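Local coordinates for thiosulfate reductase (Thermus thermophilus, PDB 2VPZ), which probably reduces polysulfide or thiosulfate, as an oxidoreductase that carries molybdenum, two molybdopterin guanine dinucleotides and a [4Fe-4S] cluster, at residues 199-205 / 325-329; 231-237 / 246-252; 263-268 / 312-316. All blocks are in the same frame, centred on the assembly; numbering follows the deposited sequence.

Contact 1. Residues 199-205 / 325-329; sequences NARYIVL and RAVLP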
# COMPACT_ATOMS: atom_id res chain seq x y z
N ASN A 199 -26.92 3.35 -16.72
CA ASN A 199 -27.63 2.15 -16.28
C ASN A 199 -26.96 0.85 -16.78
O ASN A 199 -27.36 -0.24 -16.38
CB ASN A 199 -29.11 2.17 -16.69
CG ASN A 199 -29.91 3.29 -16.03
OD1 ASN A 199 -29.85 3.47 -14.81
ND2 ASN A 199 -30.65 4.05 -16.84
N ALA A 200 -25.94 0.97 -17.63
CA ALA A 200 -25.21 -0.20 -18.16
C ALA A 200 -24.50 -0.99 -17.01
O ALA A 200 -23.99 -0.41 -16.06
CB ALA A 200 -24.21 0.22 -19.24
N ARG A 201 -24.45 -2.32 -17.14
CA ARG A 201 -23.91 -3.22 -16.08
C ARG A 201 -22.72 -4.07 -16.45
O ARG A 201 -21.99 -4.61 -15.59
CB ARG A 201 -25.02 -4.14 -15.62
CG ARG A 201 -26.00 -3.51 -14.68
CD ARG A 201 -25.39 -3.45 -13.29
NE ARG A 201 -24.83 -2.15 -12.93
CZ ARG A 201 -24.08 -1.90 -11.86
NH1 ARG A 201 -23.78 -2.88 -11.02
NH2 ARG A 201 -23.63 -0.67 -11.63
N TYR A 202 -22.58 -4.20 -17.76
CA TYR A 202 -21.54 -4.98 -18.43
C TYR A 202 -21.40 -4.30 -19.81
O TYR A 202 -22.38 -4.15 -20.55
CB TYR A 202 -22.05 -6.43 -18.57
CG TYR A 202 -21.00 -7.45 -18.95
CD1 TYR A 202 -20.21 -8.08 -17.99
CD2 TYR A 202 -20.80 -7.81 -20.30
CE1 TYR A 202 -19.27 -9.04 -18.32
CE2 TYR A 202 -19.86 -8.77 -20.66
CZ TYR A 202 -19.09 -9.39 -19.67
OH TYR A 202 -18.16 -10.34 -20.00
N ILE A 203 -20.18 -3.89 -20.15
CA ILE A 203 -19.89 -3.18 -21.40
C ILE A 203 -18.77 -3.82 -22.25
O ILE A 203 -17.67 -4.07 -21.74
CB ILE A 203 -19.50 -1.68 -21.08
CG1 ILE A 203 -20.65 -0.99 -20.36
CG2 ILE A 203 -19.09 -0.92 -22.37
CD1 ILE A 203 -20.29 0.41 -19.83
N VAL A 204 -19.02 -4.09 -23.53
CA VAL A 204 -17.97 -4.67 -24.38
C VAL A 204 -17.51 -3.70 -25.49
O VAL A 204 -18.29 -3.32 -26.38
CB VAL A 204 -18.42 -6.06 -25.02
CG1 VAL A 204 -17.24 -6.67 -25.83
CG2 VAL A 204 -18.86 -7.05 -23.92
N LEU A 205 -16.24 -3.29 -25.38
CA LEU A 205 -15.58 -2.36 -26.30
C LEU A 205 -14.72 -3.08 -27.34
O LEU A 205 -13.78 -3.81 -26.99
CB LEU A 205 -14.68 -1.34 -25.53
CG LEU A 205 -15.37 -0.52 -24.42
CD1 LEU A 205 -14.37 0.39 -23.71
CD2 LEU A 205 -16.55 0.29 -25.02
N ARG A 325 -29.29 -4.86 -19.67
CA ARG A 325 -28.22 -3.96 -19.23
C ARG A 325 -26.73 -4.33 -19.50
O ARG A 325 -25.81 -4.07 -18.71
CB ARG A 325 -28.48 -3.63 -17.75
CG ARG A 325 -29.97 -3.39 -17.49
CD ARG A 325 -30.18 -2.40 -16.37
NE ARG A 325 -29.66 -2.93 -15.12
CZ ARG A 325 -29.09 -2.22 -14.15
NH1 ARG A 325 -28.94 -0.91 -14.28
NH2 ARG A 325 -28.67 -2.82 -13.04
N ALA A 326 -26.56 -4.96 -20.66
CA ALA A 326 -25.29 -5.39 -21.23
C ALA A 326 -25.28 -4.77 -22.65
O ALA A 326 -26.24 -4.99 -23.40
CB ALA A 326 -25.24 -6.92 -21.34
N VAL A 327 -24.24 -4.00 -22.98
CA VAL A 327 -24.07 -3.32 -24.29
C VAL A 327 -22.71 -3.46 -25.00
O VAL A 327 -21.66 -3.39 -24.34
CB VAL A 327 -24.11 -1.74 -24.24
CG1 VAL A 327 -25.24 -1.18 -25.09
CG2 VAL A 327 -24.09 -1.25 -22.82
N LEU A 328 -22.74 -3.61 -26.32
CA LEU A 328 -21.50 -3.54 -27.10
C LEU A 328 -21.62 -2.16 -27.80
O LEU A 328 -22.10 -2.10 -28.92
CB LEU A 328 -21.38 -4.62 -28.18
CG LEU A 328 -21.00 -6.04 -27.81
CD1 LEU A 328 -22.20 -6.75 -27.26
CD2 LEU A 328 -20.52 -6.78 -29.03
N PRO A 329 -21.21 -1.04 -27.15
CA PRO A 329 -21.41 0.18 -27.95
C PRO A 329 -20.61 0.18 -29.26
O PRO A 329 -19.45 -0.28 -29.26
CB PRO A 329 -20.92 1.33 -27.05
CG PRO A 329 -20.73 0.73 -25.69
CD PRO A 329 -20.48 -0.76 -25.91
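In the four-stranded parallel sheet of this molybdopterin oxidoreductase, Ile203 on strand 202-206 is paired with Val327 on the short strand 326-327. Two backbone bonds make the pairing. Val327 N donates to Tyr202 O at 3.1 Å. Val204 N donates to Val327 O at 2.8 Å, almost straight at 170°. Where the strands begin, Arg201 N bonds to Arg325 O at 2.7 Å, and Tyr202 N adds a weak bond to the same oxygen. The sheet has the order 248-250, 231-235, 202-206, 326-327. Strand 326-327 is thus an edge within this chain, and strand 202-206 is an inner one.

On the Ile203 side the touching groups are apolar. CG2 of Val327 touches CB of Ala200. CG2 of Ile203 meets CD of Pro329 at 3.8 Å, the two side chains crossing at about a right angle. On the other side, CB of Val204 rests against CG of Leu328 at 3.8 Å. Helix 309-320 covers this side, where Met319 touches both residues. Tyr202 turns its ring away from strand 326-327, and its OH is hydrogen-bonded to Glu318.

The polar end of the contact is a pair of arginines lying side by side. Their guanidinium planes are only 8° apart. With Arg201 CG beside its backbone N (chi1 -78°), this atom comes over one face of the Arg325 guanidinium, 3.2 Å from Arg325 NH2; the chain beyond it bends twice. The two positive charges are close, but Arg201 NH2 has a partner in Asn228 O. Asn199 O lies 2.7 Å from Arg325 NH1 at an angle too poor for a hydrogen bond, though its partial negative charge probably offsets some of the repulsion between the two guanidinium groups.

Contact 2. Residues 231-237 / 246-252; sequences KVVVVDP and AHRWLPI. With MGD (2-amino-5,6-dimercapto-7-methyl-3,7,8a,9-tetrahydro-8-oxa-1,3,9,10-tetraaza-anthracen-4-one guanosine dinucleotide), chain I.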
# COMPACT_ATOMS: atom_id res chain seq x y z
N LYS A 231 -18.57 -3.40 -15.00
CA LYS A 231 -17.43 -4.17 -15.44
C LYS A 231 -17.40 -4.20 -16.99
O LYS A 231 -18.41 -4.51 -17.67
CB LYS A 231 -17.37 -5.53 -14.72
CG LYS A 231 -17.78 -6.81 -15.39
CD LYS A 231 -17.53 -7.99 -14.41
CE LYS A 231 -16.93 -7.51 -13.06
NZ LYS A 231 -17.49 -8.23 -11.88
N VAL A 232 -16.24 -3.78 -17.50
CA VAL A 232 -15.82 -3.52 -18.88
C VAL A 232 -14.87 -4.52 -19.57
O VAL A 232 -13.76 -4.74 -19.08
CB VAL A 232 -15.12 -2.08 -18.89
CG1 VAL A 232 -14.87 -1.57 -20.30
CG2 VAL A 232 -15.95 -1.08 -18.05
N VAL A 233 -15.26 -5.08 -20.71
CA VAL A 233 -14.41 -6.01 -21.47
C VAL A 233 -13.81 -5.30 -22.73
O VAL A 233 -14.55 -4.72 -23.51
CB VAL A 233 -15.20 -7.30 -21.93
CG1 VAL A 233 -14.29 -8.23 -22.75
CG2 VAL A 233 -15.76 -8.07 -20.69
N VAL A 234 -12.49 -5.30 -22.90
CA VAL A 234 -11.90 -4.66 -24.08
C VAL A 234 -11.25 -5.69 -25.03
O VAL A 234 -10.49 -6.55 -24.61
CB VAL A 234 -10.82 -3.55 -23.70
CG1 VAL A 234 -10.05 -3.08 -24.96
CG2 VAL A 234 -11.50 -2.35 -23.04
N VAL A 235 -11.62 -5.58 -26.31
CA VAL A 235 -11.13 -6.43 -27.40
C VAL A 235 -10.26 -5.49 -28.26
O VAL A 235 -10.77 -4.51 -28.83
CB VAL A 235 -12.33 -7.00 -28.23
CG1 VAL A 235 -11.82 -7.95 -29.31
CG2 VAL A 235 -13.34 -7.70 -27.28
N ASP A 236 -8.96 -5.76 -28.38
CA ASP A 236 -8.02 -4.88 -29.08
C ASP A 236 -6.64 -5.59 -29.15
O ASP A 236 -6.25 -6.25 -28.18
CB ASP A 236 -7.89 -3.57 -28.21
CG ASP A 236 -7.32 -2.34 -28.97
OD1 ASP A 236 -6.36 -2.47 -29.76
OD2 ASP A 236 -7.83 -1.20 -28.71
N PRO A 237 -5.91 -5.51 -30.29
CA PRO A 237 -4.59 -6.16 -30.30
C PRO A 237 -3.57 -5.37 -29.43
O PRO A 237 -2.43 -5.80 -29.23
CB PRO A 237 -4.19 -6.20 -31.78
CG PRO A 237 -4.99 -5.08 -32.42
CD PRO A 237 -6.30 -5.08 -31.64
N ALA A 246 -10.19 -2.34 -17.53
CA ALA A 246 -11.03 -3.50 -17.79
C ALA A 246 -10.88 -4.75 -16.92
O ALA A 246 -9.80 -5.05 -16.41
CB ALA A 246 -10.86 -3.90 -19.30
N HIS A 247 -11.98 -5.48 -16.76
CA HIS A 247 -12.02 -6.71 -15.99
C HIS A 247 -11.42 -7.81 -16.89
O HIS A 247 -10.66 -8.63 -16.41
CB HIS A 247 -13.46 -6.86 -15.49
CG HIS A 247 -13.99 -5.66 -14.80
ND1 HIS A 247 -13.85 -5.44 -13.46
CD2 HIS A 247 -14.48 -4.52 -15.31
CE1 HIS A 247 -14.23 -4.21 -13.17
NE2 HIS A 247 -14.62 -3.63 -14.29
N ARG A 248 -11.68 -7.75 -18.19
CA ARG A 248 -11.05 -8.68 -19.15
C ARG A 248 -10.41 -7.98 -20.38
O ARG A 248 -11.01 -7.08 -20.96
CB ARG A 248 -12.06 -9.71 -19.68
CG ARG A 248 -12.94 -10.36 -18.63
CD ARG A 248 -14.00 -11.30 -19.24
NE ARG A 248 -13.48 -12.66 -19.45
CZ ARG A 248 -13.86 -13.75 -18.78
NH1 ARG A 248 -14.79 -13.67 -17.85
NH2 ARG A 248 -13.29 -14.93 -19.03
N TRP A 249 -9.18 -8.36 -20.76
CA TRP A 249 -8.57 -7.85 -22.00
C TRP A 249 -8.47 -9.03 -22.99
O TRP A 249 -7.81 -10.01 -22.67
CB TRP A 249 -7.14 -7.27 -21.81
CG TRP A 249 -6.39 -6.88 -23.15
CD1 TRP A 249 -6.95 -6.31 -24.27
CD2 TRP A 249 -4.97 -7.01 -23.44
NE1 TRP A 249 -5.97 -6.09 -25.23
CE2 TRP A 249 -4.76 -6.52 -24.75
CE3 TRP A 249 -3.87 -7.51 -22.71
CZ2 TRP A 249 -3.48 -6.50 -25.35
CZ3 TRP A 249 -2.59 -7.50 -23.31
CH2 TRP A 249 -2.41 -7.00 -24.63
N LEU A 250 -9.15 -8.99 -24.15
CA LEU A 250 -8.99 -10.07 -25.15
C LEU A 250 -7.98 -9.57 -26.25
O LEU A 250 -8.38 -8.80 -27.15
CB LEU A 250 -10.34 -10.52 -25.78
CG LEU A 250 -11.66 -10.62 -24.97
CD1 LEU A 250 -12.73 -11.50 -25.69
CD2 LEU A 250 -11.39 -11.17 -23.57
N PRO A 251 -6.66 -9.97 -26.19
CA PRO A 251 -5.70 -9.52 -27.22
C PRO A 251 -5.87 -10.19 -28.61
O PRO A 251 -5.02 -10.99 -29.03
CB PRO A 251 -4.31 -9.78 -26.63
CG PRO A 251 -4.52 -10.62 -25.38
CD PRO A 251 -6.03 -10.78 -25.15
N ILE A 252 -6.96 -9.83 -29.29
CA ILE A 252 -7.36 -10.37 -30.59
C ILE A 252 -6.38 -10.22 -31.77
O ILE A 252 -5.69 -9.20 -31.93
CB ILE A 252 -8.78 -9.79 -31.02
CG1 ILE A 252 -9.61 -10.84 -31.74
CG2 ILE A 252 -8.59 -8.51 -31.89
CD1 ILE A 252 -10.69 -10.28 -32.68
PB MGD I . -11.02 2.83 -33.00
O1B MGD I . -10.42 2.78 -34.35
O2B MGD I . -12.16 2.02 -32.67
O3B MGD I . -11.24 4.42 -32.95
O3A MGD I . -11.38 6.83 -32.15
PA MGD I . -12.10 5.43 -32.08
O1A MGD I . -13.42 5.72 -32.62
O2A MGD I . -12.15 5.01 -30.68
O5' MGD I . -9.94 2.52 -31.93
C5' MGD I . -8.52 2.72 -31.97
C4' MGD I . -8.07 1.42 -31.32
O4' MGD I . -8.42 0.46 -32.31
C3' MGD I . -6.55 1.21 -31.07
O3' MGD I . -6.30 0.74 -29.73
C2' MGD I . -6.13 0.10 -32.07
O2' MGD I . -5.36 -0.88 -31.37
C1' MGD I . -7.44 -0.60 -32.34
N9 MGD I . -7.51 -1.63 -33.41
C8 MGD I . -6.78 -1.66 -34.57
N7 MGD I . -7.09 -2.75 -35.32
C5 MGD I . -8.01 -3.45 -34.63
C6 MGD I . -8.70 -4.75 -34.81
O6 MGD I . -8.50 -5.35 -35.86
N1 MGD I . -9.56 -5.16 -33.88
C2 MGD I . -9.78 -4.47 -32.73
N2 MGD I . -10.68 -4.94 -31.79
N3 MGD I . -9.17 -3.26 -32.48
C4 MGD I . -8.30 -2.71 -33.37
C10 MGD I . -11.39 7.80 -33.18
C11 MGD I . -12.41 8.80 -32.74
O11 MGD I . -11.89 9.49 -31.59
C12 MGD I . -12.95 9.69 -33.89
S12 MGD I . -13.53 9.02 -35.32
C13 MGD I . -12.99 11.07 -33.82
S13 MGD I . -13.71 11.98 -35.07
C14 MGD I . -12.44 11.80 -32.63
N15 MGD I . -11.18 12.42 -32.80
C16 MGD I . -10.36 12.68 -31.73
C17 MGD I . -9.03 13.38 -31.81
O17 MGD I . -8.63 13.83 -32.92
N18 MGD I . -8.31 13.61 -30.66
C19 MGD I . -8.78 13.10 -29.49
N19 MGD I . -8.02 13.26 -28.43
N20 MGD I . -9.96 12.41 -29.31
C21 MGD I . -10.77 12.23 -30.39
N22 MGD I . -11.91 11.57 -30.33
C23 MGD I . -12.47 10.86 -31.43
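Trp249 reaches from edge strand 248-250 across to the backbone of Asp236 and Pro237. Its CB lies on the same side of the sheet as Val234. CG is anti to the backbone N (chi1 173°), which carries the ring forward along the neighbouring strand. CD1 passes Val234 O at 3.6 Å. NE1 donates to Asp236 O at 3.0 Å, bent at 141°. Farther on, CZ2 stands 4.1 Å from Pro237 O. Pro251 CB lies over one ring face, and Phe239 meets the ring edge-to-face. With an alanine here, Asp236 O would probably lose this donor and the turn after strand 231-235 would be less firmly placed.

Strands 231-235 and 248-250 run parallel, joined by bonds such as Leu250 N to Val234 O. As in Rossmann-type folds, the nucleotide lies at the C-terminal ends of the strands. Asp236 accepts bonds from both ribose hydroxyls of the MGD. OD2 meets O3' at 2.7 Å; the 2.5 Å from OD1 to O2' is very short and its exact value doubtful. Val235 O accepts a bond from guanine N2 at 3.0 Å, while Pro237 CD packs on guanine N3 at 3.5 Å.

Contact 3. Residues 263-268 / 312-316; sequences AWIHVL and IREVA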
# COMPACT_ATOMS: atom_id res chain seq x y z
N ALA A 263 -19.39 -16.05 -33.48
CA ALA A 263 -19.34 -17.11 -32.46
C ALA A 263 -20.09 -16.73 -31.16
O ALA A 263 -20.50 -17.60 -30.39
CB ALA A 263 -17.87 -17.54 -32.14
N TRP A 264 -20.25 -15.44 -30.90
CA TRP A 264 -21.01 -14.98 -29.74
C TRP A 264 -22.50 -15.06 -30.14
O TRP A 264 -23.36 -15.41 -29.32
CB TRP A 264 -20.65 -13.56 -29.30
CG TRP A 264 -19.41 -13.44 -28.43
CD1 TRP A 264 -18.77 -14.45 -27.74
CD2 TRP A 264 -18.66 -12.24 -28.14
NE1 TRP A 264 -17.69 -13.95 -27.06
CE2 TRP A 264 -17.60 -12.60 -27.28
CE3 TRP A 264 -18.80 -10.90 -28.53
CZ2 TRP A 264 -16.66 -11.65 -26.80
CZ3 TRP A 264 -17.88 -9.95 -28.06
CH2 TRP A 264 -16.82 -10.34 -27.20
N ILE A 265 -22.81 -14.71 -31.39
CA ILE A 265 -24.19 -14.77 -31.93
C ILE A 265 -24.62 -16.25 -31.80
O ILE A 265 -25.70 -16.56 -31.31
CB ILE A 265 -24.27 -14.29 -33.47
CG1 ILE A 265 -24.39 -12.75 -33.57
CG2 ILE A 265 -25.45 -14.99 -34.17
CD1 ILE A 265 -24.00 -12.18 -34.97
N HIS A 266 -23.73 -17.15 -32.22
CA HIS A 266 -23.95 -18.60 -32.10
C HIS A 266 -24.22 -19.04 -30.63
O HIS A 266 -25.14 -19.82 -30.38
CB HIS A 266 -22.75 -19.42 -32.65
CG HIS A 266 -22.81 -20.90 -32.43
ND1 HIS A 266 -22.81 -21.79 -33.47
CD2 HIS A 266 -22.87 -21.62 -31.32
CE1 HIS A 266 -22.88 -23.02 -33.00
NE2 HIS A 266 -22.91 -22.94 -31.69
N VAL A 267 -23.42 -18.58 -29.66
CA VAL A 267 -23.63 -18.99 -28.27
C VAL A 267 -24.98 -18.50 -27.66
O VAL A 267 -25.63 -19.25 -26.94
CB VAL A 267 -22.42 -18.62 -27.30
CG1 VAL A 267 -22.74 -19.04 -25.85
CG2 VAL A 267 -21.13 -19.32 -27.78
N LEU A 268 -25.41 -17.28 -27.96
CA LEU A 268 -26.69 -16.74 -27.46
C LEU A 268 -27.92 -17.41 -28.14
O LEU A 268 -28.99 -17.53 -27.53
CB LEU A 268 -26.76 -15.20 -27.60
CG LEU A 268 -25.61 -14.31 -27.09
CD1 LEU A 268 -25.73 -12.88 -27.67
CD2 LEU A 268 -25.57 -14.30 -25.55
N ILE A 312 -14.26 -17.24 -25.06
CA ILE A 312 -15.35 -16.81 -25.97
C ILE A 312 -16.77 -17.13 -25.43
O ILE A 312 -17.69 -16.30 -25.53
CB ILE A 312 -15.17 -17.38 -27.42
CG1 ILE A 312 -13.81 -16.91 -27.97
CG2 ILE A 312 -16.40 -17.00 -28.29
CD1 ILE A 312 -13.43 -17.32 -29.40
N ARG A 313 -16.91 -18.31 -24.85
CA ARG A 313 -18.13 -18.81 -24.20
C ARG A 313 -18.52 -18.01 -22.94
O ARG A 313 -19.66 -17.54 -22.81
CB ARG A 313 -17.98 -20.27 -23.79
CG ARG A 313 -18.65 -21.18 -24.74
CD ARG A 313 -18.78 -22.60 -24.30
NE ARG A 313 -18.81 -23.35 -25.53
CZ ARG A 313 -17.75 -23.90 -26.10
NH1 ARG A 313 -16.56 -23.83 -25.50
NH2 ARG A 313 -17.86 -24.44 -27.30
N GLU A 314 -17.58 -17.91 -22.01
CA GLU A 314 -17.75 -17.16 -20.75
C GLU A 314 -18.19 -15.71 -21.02
O GLU A 314 -19.12 -15.21 -20.38
CB GLU A 314 -16.44 -17.16 -19.93
CG GLU A 314 -16.32 -18.25 -18.86
CD GLU A 314 -14.88 -18.44 -18.30
OE1 GLU A 314 -14.17 -17.44 -18.05
OE2 GLU A 314 -14.50 -19.62 -18.09
N VAL A 315 -17.55 -15.01 -21.96
CA VAL A 315 -17.97 -13.64 -22.25
C VAL A 315 -19.43 -13.57 -22.75
O VAL A 315 -20.16 -12.70 -22.29
CB VAL A 315 -16.98 -12.92 -23.24
CG1 VAL A 315 -17.53 -11.51 -23.65
CG2 VAL A 315 -15.62 -12.77 -22.57
N ALA A 316 -19.89 -14.45 -23.63
CA ALA A 316 -21.30 -14.39 -24.06
C ALA A 316 -22.30 -14.73 -22.93
O ALA A 316 -23.39 -14.16 -22.88
CB ALA A 316 -21.56 -15.31 -25.27
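Trp264 of helix 257-270 and Ile312 of helix 309-320 make the one hydrogen bond between these segments. Trp264 NE1 lies 2.8 Å from Ile312 O, but the bond is weak because the angle at the hydrogen is only 121°. The oxygen sits at the edge of the indole, near its plane. It also accepts a weak bond from Ala316 N within its own helix, so two weak bonds share this oxygen.

The rest of the touching is apolar. Ile312 CG2 is 3.5 Å from Trp264 CD1, the two side chains crossing at about a right angle. CG1 of Val315 is anti to the backbone N (chi1 174°). From there it meets the six-membered part of the indole obliquely, with Trp264 CZ2 at 3.3 Å, which is tight for two carbons.

The two helices belong to the long crossover between edge strands 248-250 and 326-327. One follows the first strand and the other leads into the second. They lie on the side of the sheet that carries Val204 and Leu250. The segment axes approach to 9.4 Å and cross at -60°.

Ala316 is the small residue facing helix 257-270. Its CB fits among three neighbours: Trp264 CD1 at 3.8 Å, Val267 CG1 and Leu268 CD2. The same Leu268 CD2 lies 3.4 Å from Ala316 O. Ala263 CB also touches Ile312 CG2, and helix 298-305 closes over both through Ala301.

The charged group here has its partner elsewhere. Arg313 lends only its aliphatic CG to Val267, while its guanidinium forms a salt bridge with Glu299.

In the fold
All three contacts belong to one parallel sheet and the helices on one side of it. Contacts 1 and 2 are strand pairings within that sheet, joined because strands 202-206 and 231-235 are neighbours. Contact 3 packs two helices against each other on one side of that sheet, mainly through apolar side chains. Contacts 1 and 3 are buried, whereas contact 2 is partly exposed. Contact 2 alone of the three binds the cofactor, with polar groups at the C-terminal end of strand 231-235. Trp264 of contact 3 touches Val204 and Leu328 of contact 1 and Leu250 of contact 2. A salt bridge from Arg248 to Glu314 also ties contact 2 to contact 3.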